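Local coordinates for protein anopheles gambiae adenosine kinase (Anopheles gambiae, PDB 3LOO) that catalyses the phosphorylation of adenosine to AMP with ATP as phosphate donor, and is seen here with bis(adenosine)-5'-tetraphosphate bound, at residues Glu254-Ile259 and Ile279-Asp284; Val286-Ala291 and Arg297-Gln302; Ile243-Ala246 and Asn250-Thr253; Val232-Gly237 and Gly321-Gln326. One frame throughout, in Å; residues are numbered along the deposited sequence.

Contact 1: residues Glu254-Ile259 and Ile279-Asp284; sequences EDLREI and ITQGSD. With B4P (bis(adenosine)-5'-tetraphosphate), chain D.
Leu256, in the first turn of helix 256-264, faces Ile279 near the end of strand 276-281, and their CA atoms, 7.9 Å apart, are the nearest CA pair across the two segments. Both side chains leave their backbones toward each other, Leu256 with CG anti to its carbonyl carbon (chi1 -68°). The apolar touch is light: Leu256 CD1 lies 4.4 Å from Ile279 CG2, and the backbone oxygen Leu256 O is 3.9 Å from Ile279 CD1. Gln281, two residues along and on the same side of the strand as Ile279, stretches past Leu256 in the opposite direction, its CD 3.9 Å from Leu256 CD1; how its amide is turned is doubtful. The start of the helix is secured by Asp255, an N-cap whose OD1 accepts from Glu258 N at 3.2 Å, from above the carboxylate plane.

Thr280, between Ile279 and Gln281, points away from the helix to the tetraphosphate. Its OG1, placed between the backbone N and the carbonyl carbon (chi1 64°), gives a hydrogen bond of 2.7 Å to O2D of bis(adenosine)-5'-tetraphosphate. Gly282 N bonds the same O2D at 3.0 Å, with an N-H...O angle of 161°. A type II' turn from Gln281 to Asp284, closed by a bond from Asp284 N to Gln281 O, presents that amide, and Ser283 CB packs beside the amino group of one adenine. The alternation thus separates the chemistry: Ile279 meets Leu256 through apolar contact, with Gln281 running past, while two donors grip one phosphate oxygen and would stabilise its negative charge.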
# COMPACT_ATOMS: atom_id res chain seq x y z
N GLU A 254 -20.73 -10.80 -6.07
CA GLU A 254 -20.11 -10.14 -4.94
C GLU A 254 -19.47 -11.13 -3.97
O GLU A 254 -18.98 -10.73 -2.92
CB GLU A 254 -21.09 -9.21 -4.23
CG GLU A 254 -21.23 -7.94 -4.99
CD GLU A 254 -22.17 -6.95 -4.38
OE1 GLU A 254 -22.63 -7.16 -3.23
OE2 GLU A 254 -22.43 -5.93 -5.05
N ASP A 255 -19.47 -12.40 -4.36
CA ASP A 255 -18.85 -13.51 -3.63
C ASP A 255 -17.33 -13.40 -3.74
O ASP A 255 -16.74 -13.51 -4.83
CB ASP A 255 -19.37 -14.83 -4.24
CG ASP A 255 -18.78 -16.09 -3.57
OD1 ASP A 255 -17.62 -16.10 -3.10
OD2 ASP A 255 -19.48 -17.12 -3.58
N LEU A 256 -16.69 -13.14 -2.60
CA LEU A 256 -15.26 -12.85 -2.59
C LEU A 256 -14.42 -14.03 -3.02
O LEU A 256 -13.39 -13.86 -3.68
CB LEU A 256 -14.83 -12.41 -1.20
CG LEU A 256 -15.35 -11.06 -0.72
CD1 LEU A 256 -14.93 -10.91 0.71
CD2 LEU A 256 -14.83 -9.92 -1.60
N ARG A 257 -14.84 -15.25 -2.64
CA ARG A 257 -14.09 -16.45 -3.02
C ARG A 257 -14.08 -16.60 -4.54
O ARG A 257 -13.04 -16.83 -5.14
CB ARG A 257 -14.66 -17.70 -2.32
CG ARG A 257 -14.42 -17.68 -0.80
CD ARG A 257 -15.25 -18.70 -0.06
NE ARG A 257 -14.92 -18.68 1.37
CZ ARG A 257 -15.29 -17.71 2.21
NH1 ARG A 257 -15.99 -16.66 1.78
NH2 ARG A 257 -14.96 -17.78 3.49
N GLU A 258 -15.24 -16.42 -5.16
CA GLU A 258 -15.37 -16.52 -6.59
C GLU A 258 -14.57 -15.43 -7.30
O GLU A 258 -13.93 -15.68 -8.32
CB GLU A 258 -16.86 -16.41 -6.97
CG GLU A 258 -17.12 -16.25 -8.46
CD GLU A 258 -16.74 -17.49 -9.25
OE1 GLU A 258 -16.64 -18.58 -8.64
OE2 GLU A 258 -16.53 -17.37 -10.50
N ILE A 259 -14.64 -14.22 -6.77
CA ILE A 259 -13.91 -13.10 -7.36
C ILE A 259 -12.40 -13.42 -7.30
O ILE A 259 -11.72 -13.31 -8.30
CB ILE A 259 -14.24 -11.74 -6.66
CG1 ILE A 259 -15.70 -11.32 -6.93
CG2 ILE A 259 -13.29 -10.61 -7.16
CD1 ILE A 259 -16.25 -10.35 -5.88
N ILE A 279 -7.21 -11.54 0.14
CA ILE A 279 -8.28 -10.58 0.43
C ILE A 279 -8.50 -10.50 1.92
O ILE A 279 -8.82 -11.51 2.55
CB ILE A 279 -9.60 -10.97 -0.28
CG1 ILE A 279 -9.32 -11.03 -1.80
CG2 ILE A 279 -10.71 -9.94 0.04
CD1 ILE A 279 -10.39 -11.67 -2.58
N THR A 280 -8.27 -9.29 2.46
CA THR A 280 -8.53 -8.99 3.85
C THR A 280 -10.00 -8.57 3.97
O THR A 280 -10.58 -8.03 3.03
CB THR A 280 -7.57 -7.87 4.39
OG1 THR A 280 -7.79 -6.63 3.71
CG2 THR A 280 -6.06 -8.29 4.22
N GLN A 281 -10.57 -8.82 5.14
CA GLN A 281 -11.97 -8.55 5.42
C GLN A 281 -12.16 -7.95 6.82
O GLN A 281 -13.05 -8.38 7.54
CB GLN A 281 -12.76 -9.87 5.43
CG GLN A 281 -12.52 -10.85 4.29
CD GLN A 281 -13.60 -11.94 4.26
OE1 GLN A 281 -13.43 -13.05 4.82
NE2 GLN A 281 -14.72 -11.61 3.66
N GLY A 282 -11.32 -6.98 7.21
CA GLY A 282 -11.38 -6.45 8.57
C GLY A 282 -11.18 -7.52 9.65
O GLY A 282 -10.14 -8.19 9.67
N SER A 283 -12.17 -7.68 10.54
CA SER A 283 -12.10 -8.65 11.62
C SER A 283 -12.42 -10.07 11.17
O SER A 283 -12.22 -11.02 11.91
CB SER A 283 -13.04 -8.27 12.78
OG SER A 283 -14.38 -8.25 12.34
N ASP A 284 -12.92 -10.21 9.94
CA ASP A 284 -13.22 -11.54 9.40
C ASP A 284 -11.97 -12.16 8.77
O ASP A 284 -10.95 -11.48 8.66
CB ASP A 284 -14.34 -11.47 8.38
CG ASP A 284 -15.69 -11.29 9.04
OD1 ASP A 284 -15.86 -11.67 10.23
OD2 ASP A 284 -16.58 -10.76 8.36
PA B4P D . -6.49 2.69 5.89
O1A B4P D . -6.33 3.02 7.36
O2A B4P D . -7.71 3.27 5.16
O3A B4P D . -6.72 1.10 5.82
PB B4P D . -5.74 0.16 4.97
O1B B4P D . -4.35 0.08 5.61
O2B B4P D . -5.87 0.37 3.48
O3B B4P D . -6.68 -1.08 5.56
PG B4P D . -7.55 -2.14 4.72
O1G B4P D . -8.97 -1.72 4.58
O2G B4P D . -6.81 -2.38 3.42
O3G B4P D . -7.47 -3.49 5.59
PD B4P D . -8.59 -4.26 6.46
O1D B4P D . -9.43 -3.24 7.13
O2D B4P D . -9.23 -5.38 5.69
O5E B4P D . -5.12 3.03 5.08
C5E B4P D . -4.57 4.26 5.49
C4E B4P D . -3.41 4.73 4.67
O4E B4P D . -3.73 4.89 3.29
C3E B4P D . -3.04 6.11 5.14
O3E B4P D . -1.84 5.93 5.91
C2E B4P D . -2.74 6.89 3.86
O2E B4P D . -1.49 7.58 3.85
C1E B4P D . -2.84 5.83 2.75
N9A B4P D . -3.41 6.43 1.53
C8A B4P D . -4.67 6.93 1.34
N7A B4P D . -4.74 7.40 0.06
C5A B4P D . -3.53 7.23 -0.55
C6A B4P D . -3.01 7.50 -1.83
N6A B4P D . -3.74 8.12 -2.81
N1A B4P D . -1.72 7.20 -2.09
C2A B4P D . -0.94 6.59 -1.15
N3A B4P D . -1.42 6.31 0.07
C4A B4P D . -2.70 6.61 0.39
O5F B4P D . -7.62 -4.87 7.58
C5F B4P D . -6.40 -5.52 7.25
C4F B4P D . -6.02 -6.38 8.46
O4F B4P D . -6.10 -5.63 9.69
C3F B4P D . -7.03 -7.49 8.67
O3F B4P D . -6.75 -8.56 7.78
C2F B4P D . -6.82 -7.84 10.13
O2F B4P D . -5.69 -8.72 10.28
C1F B4P D . -6.54 -6.46 10.77
N9B B4P D . -7.85 -5.93 11.27
C8B B4P D . -8.61 -5.00 10.67
N7B B4P D . -9.74 -4.76 11.38
C5B B4P D . -9.72 -5.54 12.48
C6B B4P D . -10.57 -5.75 13.57
N6B B4P D . -11.72 -5.05 13.65
N1B B4P D . -10.22 -6.65 14.54
C2B B4P D . -9.06 -7.35 14.46
N3B B4P D . -8.20 -7.20 13.42
C4B B4P D . -8.47 -6.32 12.41

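Contact 2: residues Val286-Ala291 and Arg297-Gln302; sequences VLLIEA and REFPVQ. With B4P (bis(adenosine)-5'-tetraphosphate), chain D.
Val286 and Phe299 form a hydrogen-bonded antiparallel pair, joined by Val286 N to Phe299 O and by Phe299 N to Val286 O, the latter at 2.8 Å. Leu288 and Arg297 make the second such pair, with an almost straight bond from Leu288 N to Arg297 O (175°), and Leu287 sits opposite Glu298 in the non-hydrogen-bonded pair between them. The strand axes approach to 4.7 Å.

Packing is close on the face holding Val286, Leu288 and Phe299, which helix 333-350 covers through Val333, Ile337 and Ile341. With CG anti to its carbonyl carbon (chi1 -63°), Phe299 turns its ring edge to the neighbouring strand: CE1 lies 3.9 Å from Leu288 CB, and Val286 O is in the ring plane. Farther out, contact thins: Arg297 runs alongside Leu288, its NH1 4.1 Å from Leu288 CD2, on the exposed border.

On the other face Leu287 and Glu298 lie side by side, CD2 of Leu287 3.9 Å from CG of Glu298, whose OE2 forms a salt bridge with Arg257. At the ligand end, Val286 CG2 is 3.4 Å from the ribose oxygen O3F of bis(adenosine)-5'-tetraphosphate, and Val301 CG2 is equally close to its adenine nitrogen N3B. Backbone bonds therefore fix this edge hairpin, apolar groups seal its helix side and flank an adenosine, while the charged Arg297 and Glu298 lie at the exposed margin.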
# COMPACT_ATOMS: atom_id res chain seq x y z
N VAL A 286 -8.82 -13.58 6.80
CA VAL A 286 -8.07 -13.27 5.59
C VAL A 286 -8.23 -14.46 4.63
O VAL A 286 -8.10 -15.62 5.05
CB VAL A 286 -6.58 -13.01 5.90
CG1 VAL A 286 -5.83 -12.74 4.61
CG2 VAL A 286 -6.43 -11.81 6.86
N LEU A 287 -8.48 -14.18 3.35
CA LEU A 287 -8.68 -15.24 2.36
C LEU A 287 -7.49 -15.35 1.42
O LEU A 287 -7.01 -14.34 0.90
CB LEU A 287 -9.94 -15.00 1.52
CG LEU A 287 -11.22 -14.58 2.23
CD1 LEU A 287 -12.24 -14.15 1.18
CD2 LEU A 287 -11.74 -15.72 3.15
N LEU A 288 -7.02 -16.58 1.22
CA LEU A 288 -5.92 -16.87 0.32
C LEU A 288 -6.44 -17.68 -0.85
O LEU A 288 -7.01 -18.78 -0.66
CB LEU A 288 -4.80 -17.68 1.03
CG LEU A 288 -3.76 -18.39 0.13
CD1 LEU A 288 -2.98 -17.40 -0.71
CD2 LEU A 288 -2.80 -19.26 0.98
N ILE A 289 -6.22 -17.16 -2.05
CA ILE A 289 -6.58 -17.86 -3.26
C ILE A 289 -5.33 -18.09 -4.10
O ILE A 289 -4.59 -17.13 -4.37
CB ILE A 289 -7.62 -17.05 -4.11
CG1 ILE A 289 -8.85 -16.65 -3.27
CG2 ILE A 289 -8.06 -17.87 -5.35
CD1 ILE A 289 -8.82 -15.20 -2.70
N GLU A 290 -5.09 -19.34 -4.49
CA GLU A 290 -4.00 -19.68 -5.38
C GLU A 290 -4.53 -20.18 -6.69
O GLU A 290 -5.41 -21.03 -6.72
CB GLU A 290 -3.08 -20.78 -4.79
CG GLU A 290 -1.84 -21.03 -5.70
CD GLU A 290 -0.93 -22.16 -5.21
OE1 GLU A 290 -1.37 -23.34 -5.19
OE2 GLU A 290 0.23 -21.87 -4.88
N ALA A 291 -3.96 -19.69 -7.78
CA ALA A 291 -4.33 -20.19 -9.09
C ALA A 291 -4.14 -21.72 -9.12
O ALA A 291 -3.23 -22.26 -8.47
CB ALA A 291 -3.50 -19.53 -10.15
N ARG A 297 -8.48 -20.79 1.03
CA ARG A 297 -8.05 -20.98 2.41
C ARG A 297 -8.30 -19.71 3.24
O ARG A 297 -8.18 -18.60 2.73
CB ARG A 297 -6.58 -21.41 2.44
CG ARG A 297 -6.39 -22.73 1.69
CD ARG A 297 -4.94 -23.10 1.48
NE ARG A 297 -4.27 -23.32 2.76
CZ ARG A 297 -2.95 -23.36 2.91
NH1 ARG A 297 -2.15 -23.19 1.85
NH2 ARG A 297 -2.42 -23.56 4.11
N GLU A 298 -8.63 -19.90 4.50
CA GLU A 298 -8.96 -18.82 5.41
C GLU A 298 -8.01 -18.78 6.56
O GLU A 298 -7.63 -19.82 7.09
CB GLU A 298 -10.33 -19.05 6.02
CG GLU A 298 -11.41 -19.12 5.01
CD GLU A 298 -12.73 -19.48 5.64
OE1 GLU A 298 -12.88 -19.36 6.88
OE2 GLU A 298 -13.62 -19.88 4.87
N PHE A 299 -7.68 -17.56 6.98
CA PHE A 299 -6.90 -17.32 8.18
C PHE A 299 -7.69 -16.44 9.15
O PHE A 299 -7.73 -15.22 8.99
CB PHE A 299 -5.57 -16.67 7.78
CG PHE A 299 -4.72 -17.55 6.92
CD1 PHE A 299 -4.97 -17.68 5.56
CD2 PHE A 299 -3.68 -18.29 7.48
CE1 PHE A 299 -4.20 -18.52 4.76
CE2 PHE A 299 -2.90 -19.13 6.68
CZ PHE A 299 -3.15 -19.24 5.31
N PRO A 300 -8.32 -17.06 10.16
CA PRO A 300 -9.14 -16.32 11.12
C PRO A 300 -8.34 -15.25 11.83
O PRO A 300 -7.15 -15.42 12.02
CB PRO A 300 -9.58 -17.41 12.13
CG PRO A 300 -9.41 -18.70 11.39
CD PRO A 300 -8.23 -18.50 10.48
N VAL A 301 -8.99 -14.16 12.21
CA VAL A 301 -8.34 -13.11 13.00
C VAL A 301 -9.07 -12.93 14.33
O VAL A 301 -10.28 -13.00 14.36
CB VAL A 301 -8.25 -11.77 12.20
CG1 VAL A 301 -9.33 -11.67 11.20
CG2 VAL A 301 -8.25 -10.54 13.11
N GLN A 302 -8.33 -12.70 15.41
CA GLN A 302 -8.98 -12.32 16.68
C GLN A 302 -9.57 -10.91 16.63
O GLN A 302 -8.83 -9.92 16.60
CB GLN A 302 -8.01 -12.41 17.85
CG GLN A 302 -7.13 -13.62 17.85
CD GLN A 302 -6.44 -13.77 19.18
OE1 GLN A 302 -5.21 -13.82 19.25
NE2 GLN A 302 -7.23 -13.81 20.25
PA B4P D . -6.49 2.69 5.89
O1A B4P D . -6.33 3.02 7.36
O2A B4P D . -7.71 3.27 5.16
O3A B4P D . -6.72 1.10 5.82
PB B4P D . -5.74 0.16 4.97
O1B B4P D . -4.35 0.08 5.61
O2B B4P D . -5.87 0.37 3.48
O3B B4P D . -6.68 -1.08 5.56
PG B4P D . -7.55 -2.14 4.72
O1G B4P D . -8.97 -1.72 4.58
O2G B4P D . -6.81 -2.38 3.42
O3G B4P D . -7.47 -3.49 5.59
PD B4P D . -8.59 -4.26 6.46
O1D B4P D . -9.43 -3.24 7.13
O2D B4P D . -9.23 -5.38 5.69
O5E B4P D . -5.12 3.03 5.08
C5E B4P D . -4.57 4.26 5.49
C4E B4P D . -3.41 4.73 4.67
O4E B4P D . -3.73 4.89 3.29
C3E B4P D . -3.04 6.11 5.14
O3E B4P D . -1.84 5.93 5.91
C2E B4P D . -2.74 6.89 3.86
O2E B4P D . -1.49 7.58 3.85
C1E B4P D . -2.84 5.83 2.75
N9A B4P D . -3.41 6.43 1.53
C8A B4P D . -4.67 6.93 1.34
N7A B4P D . -4.74 7.40 0.06
C5A B4P D . -3.53 7.23 -0.55
C6A B4P D . -3.01 7.50 -1.83
N6A B4P D . -3.74 8.12 -2.81
N1A B4P D . -1.72 7.20 -2.09
C2A B4P D . -0.94 6.59 -1.15
N3A B4P D . -1.42 6.31 0.07
C4A B4P D . -2.70 6.61 0.39
O5F B4P D . -7.62 -4.87 7.58
C5F B4P D . -6.40 -5.52 7.25
C4F B4P D . -6.02 -6.38 8.46
O4F B4P D . -6.10 -5.63 9.69
C3F B4P D . -7.03 -7.49 8.67
O3F B4P D . -6.75 -8.56 7.78
C2F B4P D . -6.82 -7.84 10.13
O2F B4P D . -5.69 -8.72 10.28
C1F B4P D . -6.54 -6.46 10.77
N9B B4P D . -7.85 -5.93 11.27
C8B B4P D . -8.61 -5.00 10.67
N7B B4P D . -9.74 -4.76 11.38
C5B B4P D . -9.72 -5.54 12.48
C6B B4P D . -10.57 -5.75 13.57
N6B B4P D . -11.72 -5.05 13.65
N1B B4P D . -10.22 -6.65 14.54
C2B B4P D . -9.06 -7.35 14.46
N3B B4P D . -8.20 -7.20 13.42
C4B B4P D . -8.47 -6.32 12.41

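Contact 3: residues Ile243-Ala246 and Asn250-Thr253; sequences IALA and NYGT
Ala246 O and Tyr251 N form the central link, a hydrogen bond of 2.9 Å that is nearly straight at the hydrogen (175°), with the donor tilted somewhat from the carbonyl plane. It reaches from the last full turn of helix 239-248 to the residue after Asn250, where the chain leaves helical conformation, bringing the CA atoms of Ala246 and Tyr251 within 5.0 Å.

Around this bond lies an apolar shell. The Tyr251 side chain turns back toward the helix, CG anti to the carbonyl carbon (chi1 -73°), and its ring settles obliquely against the last turn. Its CD2 is 3.9 Å from Ala246 CB, while CE2 is 4.1 Å from CD2 of Leu245. The latter crosses the ring at a slant, its CG anti to the backbone N, and also packs on Leu212 and Phe229. Ala246 CB meets a second piece of the loop as well, Thr253 O at 3.8 Å, so the methyl group touches both the Thr253 carbonyl and the Tyr251 ring.

Farther out, the next helix packs against these parts. Ile259 of helix 256-264 touches both Ala246 and Thr253, Arg262 touches Tyr251, and Thr253 OG1 is hydrogen-bonded to Asp255 N at the start of that helix. The reversal itself depends on Asn250, the first residue to leave helical conformation, with a positive phi of 65°; asparagine tolerates that region better than most residues. Positive phi, the bond from Tyr251 N and apolar packing across the helix end are the marks of a Schellman motif, which here ends one helix and turns the chain into the next.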
# COMPACT_ATOMS: atom_id res chain seq x y z
N ILE A 243 -14.73 -6.41 -4.60
CA ILE A 243 -16.09 -6.16 -5.18
C ILE A 243 -16.06 -5.04 -6.22
O ILE A 243 -16.59 -5.20 -7.33
CB ILE A 243 -17.10 -5.91 -4.03
CG1 ILE A 243 -17.27 -7.22 -3.27
CG2 ILE A 243 -18.46 -5.28 -4.55
CD1 ILE A 243 -17.88 -7.07 -1.83
N ALA A 244 -15.38 -3.93 -5.91
CA ALA A 244 -15.22 -2.87 -6.87
C ALA A 244 -14.57 -3.38 -8.17
O ALA A 244 -15.02 -3.04 -9.29
CB ALA A 244 -14.41 -1.70 -6.24
N LEU A 245 -13.54 -4.22 -8.06
CA LEU A 245 -12.89 -4.77 -9.24
C LEU A 245 -13.85 -5.66 -10.07
O LEU A 245 -13.90 -5.57 -11.30
CB LEU A 245 -11.63 -5.57 -8.85
CG LEU A 245 -10.84 -6.22 -10.00
CD1 LEU A 245 -9.46 -6.61 -9.53
CD2 LEU A 245 -11.52 -7.52 -10.43
N ALA A 246 -14.56 -6.53 -9.37
CA ALA A 246 -15.56 -7.43 -9.94
C ALA A 246 -16.64 -6.68 -10.75
O ALA A 246 -16.99 -7.12 -11.85
CB ALA A 246 -16.21 -8.25 -8.83
N ASN A 250 -16.98 -6.93 -14.71
CA ASN A 250 -18.25 -7.54 -15.08
C ASN A 250 -18.37 -9.00 -14.66
O ASN A 250 -18.84 -9.83 -15.42
CB ASN A 250 -18.51 -7.39 -16.59
CG ASN A 250 -18.66 -5.92 -17.01
OD1 ASN A 250 -19.38 -5.13 -16.36
ND2 ASN A 250 -17.98 -5.56 -18.10
N TYR A 251 -17.97 -9.29 -13.43
CA TYR A 251 -18.02 -10.66 -12.94
C TYR A 251 -19.43 -11.09 -12.59
O TYR A 251 -19.71 -12.28 -12.61
CB TYR A 251 -17.06 -10.87 -11.76
CG TYR A 251 -15.61 -10.91 -12.18
CD1 TYR A 251 -15.26 -10.97 -13.54
CD2 TYR A 251 -14.58 -10.93 -11.23
CE1 TYR A 251 -13.94 -11.03 -13.94
CE2 TYR A 251 -13.24 -11.00 -11.62
CZ TYR A 251 -12.93 -11.04 -12.96
OH TYR A 251 -11.63 -11.09 -13.35
N GLY A 252 -20.29 -10.13 -12.28
CA GLY A 252 -21.67 -10.40 -11.90
C GLY A 252 -21.79 -11.10 -10.56
O GLY A 252 -22.76 -11.82 -10.32
N THR A 253 -20.81 -10.90 -9.68
CA THR A 253 -20.89 -11.53 -8.36
C THR A 253 -20.26 -10.65 -7.30
O THR A 253 -19.36 -9.87 -7.58
CB THR A 253 -20.19 -12.93 -8.36
OG1 THR A 253 -20.28 -13.51 -7.06
CG2 THR A 253 -18.70 -12.82 -8.74

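Contact 4: residues Val232-Gly237 and Gly321-Gln326; sequences VDVLFG and GGFLAQ
Phe236 directs the edge of its ring at the face of Phe323 in a T-shaped pair, centroids 5.0 Å apart and planes at 84°. Phe236 CZ stands over one face of the Phe323 ring, displaced toward the rim, while one face of Phe236 carries CG1 of Val234 from its own strand, 3.6 Å above the plane. That same CG1 also reaches Phe323 obliquely, 4.5 Å from its CZ. The setting is the layered alpha/beta core expected of a pfkB (ribokinase-like) kinase: strand 234-238, between parallel strands 207-211 and 276-281, is packed by helix 315-328.

The two rings reach each other with different first torsions. Phe323 extends from the helix with CG anti to the backbone N (chi1 179°), whereas Phe236 leaves the strand with CG anti to the carbonyl carbon, and their CA atoms remain 10.4 Å apart. The rings therefore bridge a wide layer, and all three touching residues are buried. Cys336 and Ile337 of helix 333-350 also pack on Phe323, and Met207 and Met209 of the adjoining strand on Val234. The closest approach between the segments is from Phe236 CZ to Phe323 CD2, at 3.5 Å.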
# COMPACT_ATOMS: atom_id res chain seq x y z
N VAL A 232 1.54 -9.73 -12.46
CA VAL A 232 1.31 -9.71 -11.00
C VAL A 232 1.38 -11.09 -10.41
O VAL A 232 0.56 -11.95 -10.76
CB VAL A 232 -0.00 -9.00 -10.65
CG1 VAL A 232 -0.34 -9.16 -9.19
CG2 VAL A 232 0.14 -7.48 -11.02
N ASP A 233 2.35 -11.33 -9.50
CA ASP A 233 2.48 -12.62 -8.80
C ASP A 233 1.60 -12.70 -7.57
O ASP A 233 1.14 -13.78 -7.22
CB ASP A 233 3.95 -12.89 -8.39
CG ASP A 233 4.85 -13.03 -9.59
OD1 ASP A 233 5.59 -12.07 -9.89
OD2 ASP A 233 4.74 -14.06 -10.27
N VAL A 234 1.46 -11.58 -6.87
CA VAL A 234 0.62 -11.50 -5.64
C VAL A 234 -0.21 -10.20 -5.72
O VAL A 234 0.34 -9.10 -5.92
CB VAL A 234 1.44 -11.51 -4.30
CG1 VAL A 234 0.50 -11.60 -3.10
CG2 VAL A 234 2.49 -12.68 -4.21
N LEU A 235 -1.53 -10.34 -5.55
CA LEU A 235 -2.43 -9.19 -5.45
C LEU A 235 -3.07 -9.18 -4.04
O LEU A 235 -3.67 -10.17 -3.64
CB LEU A 235 -3.52 -9.29 -6.51
CG LEU A 235 -4.61 -8.21 -6.44
CD1 LEU A 235 -3.99 -6.83 -6.57
CD2 LEU A 235 -5.77 -8.40 -7.50
N PHE A 236 -2.91 -8.08 -3.32
CA PHE A 236 -3.57 -7.86 -2.04
C PHE A 236 -4.73 -6.88 -2.27
O PHE A 236 -4.67 -6.03 -3.18
CB PHE A 236 -2.61 -7.19 -1.05
CG PHE A 236 -1.31 -7.94 -0.81
CD1 PHE A 236 -1.24 -8.93 0.15
CD2 PHE A 236 -0.15 -7.61 -1.54
CE1 PHE A 236 -0.01 -9.61 0.42
CE2 PHE A 236 1.07 -8.29 -1.31
CZ PHE A 236 1.13 -9.28 -0.32
N GLY A 237 -5.76 -6.97 -1.43
CA GLY A 237 -6.82 -5.96 -1.43
C GLY A 237 -7.83 -6.28 -0.34
O GLY A 237 -7.81 -7.38 0.22
N GLY A 321 3.10 -5.35 5.19
CA GLY A 321 4.46 -5.33 5.77
C GLY A 321 4.84 -6.64 6.48
O GLY A 321 5.93 -7.12 6.31
N GLY A 322 3.93 -7.20 7.28
CA GLY A 322 4.16 -8.46 8.01
C GLY A 322 4.38 -9.60 7.02
O GLY A 322 5.30 -10.41 7.17
N PHE A 323 3.52 -9.66 6.00
CA PHE A 323 3.62 -10.64 4.92
C PHE A 323 4.97 -10.58 4.22
O PHE A 323 5.64 -11.63 4.01
CB PHE A 323 2.48 -10.43 3.89
CG PHE A 323 2.51 -11.40 2.72
CD1 PHE A 323 1.65 -12.51 2.69
CD2 PHE A 323 3.37 -11.20 1.65
CE1 PHE A 323 1.66 -13.42 1.62
CE2 PHE A 323 3.38 -12.08 0.57
CZ PHE A 323 2.53 -13.20 0.55
N LEU A 324 5.39 -9.37 3.86
CA LEU A 324 6.65 -9.17 3.11
C LEU A 324 7.87 -9.51 4.00
O LEU A 324 8.87 -10.01 3.50
CB LEU A 324 6.78 -7.72 2.61
CG LEU A 324 5.87 -7.30 1.44
CD1 LEU A 324 5.97 -5.82 1.25
CD2 LEU A 324 6.32 -8.00 0.15
N ALA A 325 7.80 -9.20 5.29
CA ALA A 325 8.91 -9.55 6.20
C ALA A 325 9.19 -11.07 6.19
O ALA A 325 10.36 -11.52 6.30
CB ALA A 325 8.60 -9.07 7.60
N GLN A 326 8.13 -11.88 6.10
CA GLN A 326 8.31 -13.33 6.08
C GLN A 326 8.68 -13.84 4.71
O GLN A 326 9.41 -14.82 4.60
CB GLN A 326 7.09 -14.07 6.63
CG GLN A 326 6.81 -13.72 8.09
CD GLN A 326 8.06 -13.82 8.98
OE1 GLN A 326 8.91 -14.68 8.80
NE2 GLN A 326 8.16 -12.93 9.96

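How the contacts relate
Contacts 1, 2 and 4 all reach the large sheet, at neighbouring strands: Thr280 N probably hydrogen-bonds to Gly237 O, and Leu287 N to Ile279 O. Contact 4 is the core member, wholly aromatic and aliphatic, between a central strand and a helix. Contact 2 completes the edge of the sheet by backbone bonding, buried toward its helix but with charges at its exposed margin. Contact 1 is partly buried and sparse in apolar contact; it shares the bound ligand with contact 2: contact 1 supplies the phosphate hydrogen bonds, and both touch the adenosine. Contact 3, also partly buried, lies away from the ligand and governs a helix end; it adjoins contact 1 where Glu254 packs on Ile243.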